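Local coordinates for protein probable glutaminase ybaS (Escherichia coli, PDB 1U60) that catalyses the hydrolysis of L-glutamine to L-glutamate and ammonium, as a member of the glutaminase family in the beta-lactamase clan, at residues P111-V116 with M239-Y244; Y233-M238 with G255-S260; Y244-D249 with D284-S289. One frame throughout, in Å; residues are numbered along the deposited sequence.

Contact 1 of 3, residues P111-V116 with M239-Y244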
# COMPACT_ATOMS: atom_id res chain seq x y z
N PRO A 111 5.77 -9.88 13.68
CA PRO A 111 6.11 -8.48 13.39
C PRO A 111 5.42 -7.83 12.20
O PRO A 111 5.53 -6.60 12.07
CB PRO A 111 7.65 -8.54 13.22
CG PRO A 111 7.91 -9.90 12.74
CD PRO A 111 6.93 -10.76 13.48
N LEU A 112 4.71 -8.59 11.38
CA LEU A 112 3.92 -8.11 10.26
C LEU A 112 4.64 -7.54 9.09
O LEU A 112 4.30 -7.89 7.97
CB LEU A 112 2.82 -7.11 10.66
CG LEU A 112 1.50 -7.59 11.30
CD1 LEU A 112 0.22 -6.78 10.88
CD2 LEU A 112 1.32 -9.03 11.44
N SER A 113 5.59 -6.63 9.30
CA SER A 113 6.29 -5.96 8.19
C SER A 113 7.80 -5.96 8.44
O SER A 113 8.22 -5.58 9.55
CB SER A 113 5.84 -4.49 8.03
OG SER A 113 6.71 -3.78 7.12
N PRO A 114 8.61 -6.28 7.43
CA PRO A 114 10.09 -6.14 7.56
C PRO A 114 10.55 -4.70 7.67
O PRO A 114 11.71 -4.46 7.89
CB PRO A 114 10.64 -6.69 6.24
CG PRO A 114 9.46 -6.98 5.36
CD PRO A 114 8.20 -6.83 6.13
N LEU A 115 9.64 -3.76 7.50
CA LEU A 115 9.98 -2.34 7.54
C LEU A 115 9.62 -1.59 8.82
O LEU A 115 9.90 -0.43 8.88
CB LEU A 115 9.48 -1.60 6.29
CG LEU A 115 9.84 -2.21 4.95
CD1 LEU A 115 9.36 -1.32 3.80
CD2 LEU A 115 11.37 -2.49 4.81
N VAL A 116 8.97 -2.24 9.80
CA VAL A 116 8.94 -1.67 11.14
C VAL A 116 10.12 -2.25 11.92
O VAL A 116 10.74 -3.19 11.46
CB VAL A 116 7.61 -1.88 11.85
CG1 VAL A 116 6.48 -1.25 11.01
CG2 VAL A 116 7.38 -3.36 12.17
N MET A 239 5.63 0.16 -0.30
CA MET A 239 4.37 0.89 -0.48
C MET A 239 3.56 0.79 0.80
O MET A 239 2.87 1.74 1.15
CB MET A 239 3.56 0.35 -1.66
CG MET A 239 2.32 1.19 -2.05
SD MET A 239 2.62 2.72 -2.78
CE MET A 239 3.45 2.35 -4.10
N MET A 240 3.60 -0.35 1.48
CA MET A 240 2.70 -0.53 2.61
C MET A 240 3.18 0.17 3.89
O MET A 240 2.38 0.59 4.70
CB MET A 240 2.44 -2.00 2.87
CG MET A 240 1.90 -2.76 1.67
SD MET A 240 0.39 -2.19 0.91
CE MET A 240 -0.75 -2.23 2.37
N GLU A 241 4.47 0.30 4.07
CA GLU A 241 5.02 0.69 5.38
C GLU A 241 6.28 1.57 5.36
O GLU A 241 6.76 1.96 6.42
CB GLU A 241 5.34 -0.62 6.13
CG GLU A 241 5.72 -0.54 7.58
CD GLU A 241 4.61 0.03 8.46
OE1 GLU A 241 3.51 -0.58 8.51
OE2 GLU A 241 4.85 1.04 9.15
N GLY A 242 6.82 1.89 4.19
CA GLY A 242 8.13 2.53 4.08
C GLY A 242 8.26 3.91 4.70
O GLY A 242 9.35 4.34 5.03
N LEU A 243 7.13 4.63 4.81
CA LEU A 243 7.09 5.92 5.53
C LEU A 243 6.29 5.83 6.83
O LEU A 243 5.69 6.83 7.29
CB LEU A 243 6.56 7.03 4.62
CG LEU A 243 7.69 7.62 3.76
CD1 LEU A 243 7.97 6.77 2.51
CD2 LEU A 243 7.38 9.01 3.35
N TYR A 244 6.23 4.62 7.38
CA TYR A 244 5.61 4.36 8.69
C TYR A 244 4.11 4.69 8.61
O TYR A 244 3.44 4.26 7.65
CB TYR A 244 6.39 5.03 9.83
CG TYR A 244 7.83 4.49 9.82
CD1 TYR A 244 8.09 3.22 10.28
CD2 TYR A 244 8.84 5.16 9.16
CE1 TYR A 244 9.38 2.66 10.21
CE2 TYR A 244 10.12 4.62 9.06
CZ TYR A 244 10.36 3.34 9.57
OH TYR A 244 11.65 2.83 9.45
O HOH W 1 9.43 1.71 6.96

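Contact 2 of 3, residues Y233-M238 with G255-S260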
# COMPACT_ATOMS: atom_id res chain seq x y z
N TYR A 233 8.37 -7.66 -4.59
CA TYR A 233 8.05 -7.93 -3.18
C TYR A 233 8.62 -6.81 -2.32
O TYR A 233 8.02 -6.38 -1.35
CB TYR A 233 8.67 -9.24 -2.74
CG TYR A 233 8.10 -10.45 -3.48
CD1 TYR A 233 6.79 -10.89 -3.24
CD2 TYR A 233 8.88 -11.15 -4.40
CE1 TYR A 233 6.29 -11.97 -3.91
CE2 TYR A 233 8.39 -12.24 -5.06
CZ TYR A 233 7.08 -12.64 -4.83
OH TYR A 233 6.60 -13.74 -5.47
N ILE A 234 9.83 -6.39 -2.68
CA ILE A 234 10.50 -5.29 -1.93
C ILE A 234 9.69 -4.00 -2.05
O ILE A 234 9.43 -3.30 -1.06
CB ILE A 234 11.88 -5.03 -2.42
CG1 ILE A 234 12.75 -6.26 -2.22
CG2 ILE A 234 12.48 -3.82 -1.73
CD1 ILE A 234 14.02 -6.19 -3.03
N LEU A 235 9.30 -3.68 -3.25
CA LEU A 235 8.51 -2.48 -3.51
C LEU A 235 7.12 -2.51 -2.89
O LEU A 235 6.64 -1.47 -2.43
CB LEU A 235 8.41 -2.25 -5.03
CG LEU A 235 9.75 -2.02 -5.78
CD1 LEU A 235 9.53 -1.67 -7.20
CD2 LEU A 235 10.63 -0.93 -5.10
N ALA A 236 6.49 -3.68 -2.85
CA ALA A 236 5.20 -3.83 -2.20
C ALA A 236 5.34 -3.52 -0.72
O ALA A 236 4.53 -2.76 -0.15
CB ALA A 236 4.64 -5.22 -2.38
N GLU A 237 6.37 -4.07 -0.09
CA GLU A 237 6.59 -3.82 1.33
C GLU A 237 6.80 -2.32 1.58
O GLU A 237 6.24 -1.78 2.56
CB GLU A 237 7.78 -4.63 1.85
CG GLU A 237 7.62 -6.18 1.84
CD GLU A 237 6.86 -6.82 2.97
OE1 GLU A 237 6.06 -6.14 3.68
OE2 GLU A 237 7.07 -8.08 3.15
N MET A 238 7.58 -1.68 0.72
CA MET A 238 7.81 -0.24 0.81
C MET A 238 6.47 0.52 0.66
O MET A 238 6.22 1.44 1.44
CB MET A 238 8.79 0.23 -0.25
CG MET A 238 10.26 -0.19 0.06
SD MET A 238 11.37 -0.01 -1.34
CE MET A 238 11.41 1.77 -1.54
N GLY A 255 2.27 8.24 -4.91
CA GLY A 255 2.03 7.00 -5.63
C GLY A 255 3.27 6.25 -6.12
O GLY A 255 3.26 5.55 -7.14
N LEU A 256 4.35 6.39 -5.38
CA LEU A 256 5.53 5.62 -5.65
C LEU A 256 6.00 4.94 -4.37
O LEU A 256 5.97 5.54 -3.29
CB LEU A 256 6.65 6.50 -6.17
CG LEU A 256 6.45 7.27 -7.47
CD1 LEU A 256 7.62 8.24 -7.65
CD2 LEU A 256 6.35 6.34 -8.64
N PRO A 257 6.48 3.71 -4.49
CA PRO A 257 7.06 3.02 -3.31
C PRO A 257 8.23 3.77 -2.76
O PRO A 257 9.11 4.13 -3.52
CB PRO A 257 7.48 1.65 -3.84
CG PRO A 257 7.31 1.72 -5.32
CD PRO A 257 6.54 2.89 -5.71
N GLY A 258 8.24 3.97 -1.46
CA GLY A 258 9.25 4.82 -0.84
C GLY A 258 9.74 4.28 0.49
O GLY A 258 9.22 3.30 1.04
N LYS A 259 10.77 4.95 1.00
CA LYS A 259 11.32 4.63 2.31
C LYS A 259 11.99 5.85 2.90
O LYS A 259 12.72 6.56 2.20
CB LYS A 259 12.34 3.51 2.21
CG LYS A 259 12.91 3.00 3.52
CD LYS A 259 11.97 2.07 4.27
CE LYS A 259 12.26 1.93 5.76
NZ LYS A 259 11.80 3.06 6.62
N SER A 260 11.79 6.05 4.19
CA SER A 260 12.45 7.11 4.90
C SER A 260 13.42 6.52 5.95
O SER A 260 13.31 5.31 6.34
CB SER A 260 11.44 7.94 5.65
OG SER A 260 10.87 7.15 6.69
O HOH W 2 6.08 4.07 0.38

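Contact 3 of 3, residues Y244-D249 with D284-S289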
# COMPACT_ATOMS: atom_id res chain seq x y z
N TYR A 244 6.23 4.62 7.38
CA TYR A 244 5.61 4.36 8.69
C TYR A 244 4.11 4.69 8.61
O TYR A 244 3.44 4.26 7.65
CB TYR A 244 6.39 5.03 9.83
CG TYR A 244 7.83 4.49 9.82
CD1 TYR A 244 8.09 3.22 10.28
CD2 TYR A 244 8.84 5.16 9.16
CE1 TYR A 244 9.38 2.66 10.21
CE2 TYR A 244 10.12 4.62 9.06
CZ TYR A 244 10.36 3.34 9.57
OH TYR A 244 11.65 2.83 9.45
N GLY A 245 3.59 5.40 9.59
CA GLY A 245 2.16 5.72 9.64
C GLY A 245 1.71 6.67 8.56
O GLY A 245 0.52 6.95 8.45
N ARG A 246 2.64 7.22 7.79
CA ARG A 246 2.29 8.12 6.68
C ARG A 246 2.51 7.50 5.32
O ARG A 246 2.58 8.18 4.31
CB ARG A 246 3.12 9.41 6.75
CG ARG A 246 2.92 10.16 8.05
CD ARG A 246 2.04 11.33 7.91
NE ARG A 246 0.73 11.11 8.45
CZ ARG A 246 -0.28 11.97 8.29
NH1 ARG A 246 -0.09 13.12 7.63
NH2 ARG A 246 -1.48 11.69 8.76
N SER A 247 2.64 6.19 5.30
CA SER A 247 2.78 5.50 4.05
C SER A 247 1.57 5.63 3.16
O SER A 247 1.69 5.80 1.95
CB SER A 247 3.05 4.03 4.29
OG SER A 247 4.29 3.84 4.99
N GLY A 248 0.40 5.58 3.76
CA GLY A 248 -0.80 5.74 2.98
C GLY A 248 -0.92 7.14 2.38
O GLY A 248 -1.32 7.31 1.21
N ASP A 249 -0.57 8.11 3.18
CA ASP A 249 -0.53 9.52 2.70
C ASP A 249 0.42 9.71 1.54
O ASP A 249 0.12 10.39 0.57
CB ASP A 249 -0.17 10.46 3.85
CG ASP A 249 -1.16 10.38 4.95
OD1 ASP A 249 -2.34 10.69 4.68
OD2 ASP A 249 -0.87 9.95 6.08
N ASP A 284 9.71 15.42 10.30
CA ASP A 284 8.37 15.70 10.82
C ASP A 284 8.06 14.77 11.99
O ASP A 284 8.91 14.00 12.42
CB ASP A 284 7.31 15.69 9.73
CG ASP A 284 7.09 14.32 9.06
OD1 ASP A 284 7.42 13.27 9.63
OD2 ASP A 284 6.58 14.23 7.93
N GLU A 285 6.85 14.83 12.52
CA GLU A 285 6.47 14.05 13.69
C GLU A 285 6.47 12.54 13.45
O GLU A 285 6.49 11.75 14.40
CB GLU A 285 5.06 14.48 14.13
CG GLU A 285 4.99 15.87 14.69
CD GLU A 285 3.81 16.00 15.64
OE1 GLU A 285 2.70 15.59 15.20
OE2 GLU A 285 4.00 16.47 16.80
N ASP A 286 6.41 12.14 12.18
CA ASP A 286 6.46 10.75 11.79
C ASP A 286 7.86 10.24 11.48
O ASP A 286 8.02 9.12 11.06
CB ASP A 286 5.52 10.48 10.63
CG ASP A 286 4.10 10.53 11.10
OD1 ASP A 286 3.66 9.50 11.70
OD2 ASP A 286 3.44 11.58 11.03
N GLY A 287 8.85 11.09 11.67
CA GLY A 287 10.23 10.69 11.46
C GLY A 287 10.73 10.82 10.03
O GLY A 287 11.81 10.31 9.67
N ASN A 288 9.94 11.50 9.22
CA ASN A 288 10.20 11.65 7.80
C ASN A 288 10.68 13.05 7.47
O ASN A 288 10.05 14.05 7.85
CB ASN A 288 8.92 11.34 7.02
CG ASN A 288 8.37 9.94 7.33
OD1 ASN A 288 9.14 8.99 7.53
ND2 ASN A 288 7.03 9.82 7.40
N SER A 289 11.77 13.14 6.71
CA SER A 289 12.37 14.44 6.37
C SER A 289 11.32 15.38 5.77
O SER A 289 10.66 15.03 4.78
CB SER A 289 13.49 14.27 5.32
OG SER A 289 14.06 15.51 4.95
O HOH W 3 4.34 6.57 12.11

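Contact 1 of 3, residues P111-V116 with M239-Y244
Van der Waals contact centres on Glu241, whose aliphatic stem lies against Ser113, Leu115 and Val116. Val116 CG1 rests on the carboxylate end, 3.4 Å from Glu241 OE2, while Ser113 OG sits 3.4 Å from Glu241 CG. The Glu241 chain starts with CG opposite the backbone N (chi1 -171°) and then bends at chi2, which brings its methylene over Ser113 and its carboxylate alongside Val116; OE1 is held by the backbone N of Thr94. Leu115 reaches past this group, its CD1 4.1 Å from Gly242 CA.

Polar contact runs through water. One water donates to Leu115 O at 2.9 Å and to Glu241 O at 2.7 Å, tying the two backbones together, and it lies over one face of the Tyr244 ring near the rim. Leu115 O also comes within 3.4 Å of Tyr244 CE1. Within 111-116, Ser113 OG accepts from Leu115 N at 3.0 Å, an ST turn inside the type I beta turn Ser113-Val116, whose last residue is also the N-cap of helix 117-126. Tyr244 OH is hydrogen-bonded to Ser66 OG, Lys69 NZ and Lys259 NZ, a cluster consistent with the serine-lysine-tyrosine active site of this beta-lactamase-like fold.

Contact 2 of 3, residues Y233-M238 with G255-S260
Met238 and Pro257 face each other where helix 231-241 meets the approach to strand 258-260, their CB atoms 4.1 Å apart. The proline ring lies against the helix and meets Leu235 and Met238, about one turn apart. On the Leu235 side, Pro257 CB lies 3.5 Å from Leu235 O, and Pro257 CG packs 4.1 Å from Leu235 CB. Leu235 therefore meets the ring with the base of its side chain; the same side chain also touches Val269 of strand 265-270.

Met238 carries the other half of the contact. With CG placed beside the backbone N (chi1 -74°), the chain runs out extended and turns only at the thioether (chi3 67°). That final bend lays the CE methyl against the peptide following Gly258, 3.6 Å from Gly258 C, and near Lys259 CB. Closer to the helix, Met238 CB lies 3.4 Å from Gly258 O, so CB, CG and CE all gather round the Gly258 carbonyl.

Here a helix packs on an edge strand of the five-stranded antiparallel sheet, as in the alpha/beta domain of the beta-lactamase-like fold. Strand 258-260 pairs antiparallel with 265-270, whose Leu267 and Val269 the same helix side chains also touch, and carries Lys259. The side chain of that lysine turns away from Met238, and its NZ donates to Ser260 O at 2.7 Å, in the carbonyl plane; further hydrogen bonds join NZ to Tyr244 OH and Gly242 O.

Between the backbones, a water lies 2.8 Å from Met238 O and accepts from Gly258 N, also at 2.8 Å. Leu235 and Pro257 also pack against Phe308 of the second subunit.

Contact 3 of 3, residues Y244-D249 with D284-S289
Asp286 meets Arg246 across the turn that opens with Asp284. Asp284 prepares this encounter: its OD1 accepts from Asp286 N at 3.0 Å and from Asn288 N at 3.1 Å, the two donors coming from opposite faces of the carboxylate plane. The first of these bonds makes an Asx turn within the type I beta turn 284-287, and together they fix the backbone that presents Asp286 and Asn288.

Asp286 lies across the arginine chain at about a right angle, Arg246 CG lying 3.3 Å from Asp286 CG. Bends at chi2 and chi3 of Arg246 turn the guanidinium nearly parallel to the carboxylate, 9° between planes. Asp286 OD2 is a long 3.8 Å from Arg246 NE, an attraction of charges without a directed N-H. Asp249 OD2 lies over the guanidinium centre, also as a charge partner. Asp286 OD1 accepts from a water that in turn accepts from Gly245 N.

Gly287, with positive phi, carries the chain on to Asn288. The Asn288 side-chain amide is nearly coplanar with the Tyr244 ring, Asn288 OD1 standing 4.2 Å from Tyr244 CD2 at the ring edge. Asn288 OD1 is hydrogen-bonded to Ser260 OG, and ND2 to Leu243 O. Ser289 then caps helix 290-303. The arrangement is an Asx turn with a salt-bridge network, beside a tyrosine predicted to bind substrate.

The three contacts meet round Tyr244, which belongs to contacts 1 and 3 and is predicted to bind substrate. Contacts 1 and 2 share helix 231-241, their centres about 9 Å apart, and are joined by Tyr244 OH to Lys259 NZ at 2.8 Å and by Gly242 O to Ser260 N at 3.1 Å. Contact 3 adds Ser260 OG to Asn288 OD1 at 2.7 Å and Leu243 O to Asn288 ND2 at 3.3 Å, so 284-289 is tied to both neighbours. The side chains of Tyr244 and Lys259 each come within about 3 Å of that of Ser66, another predicted substrate-binding residue. All three contacts also touch the second subunit.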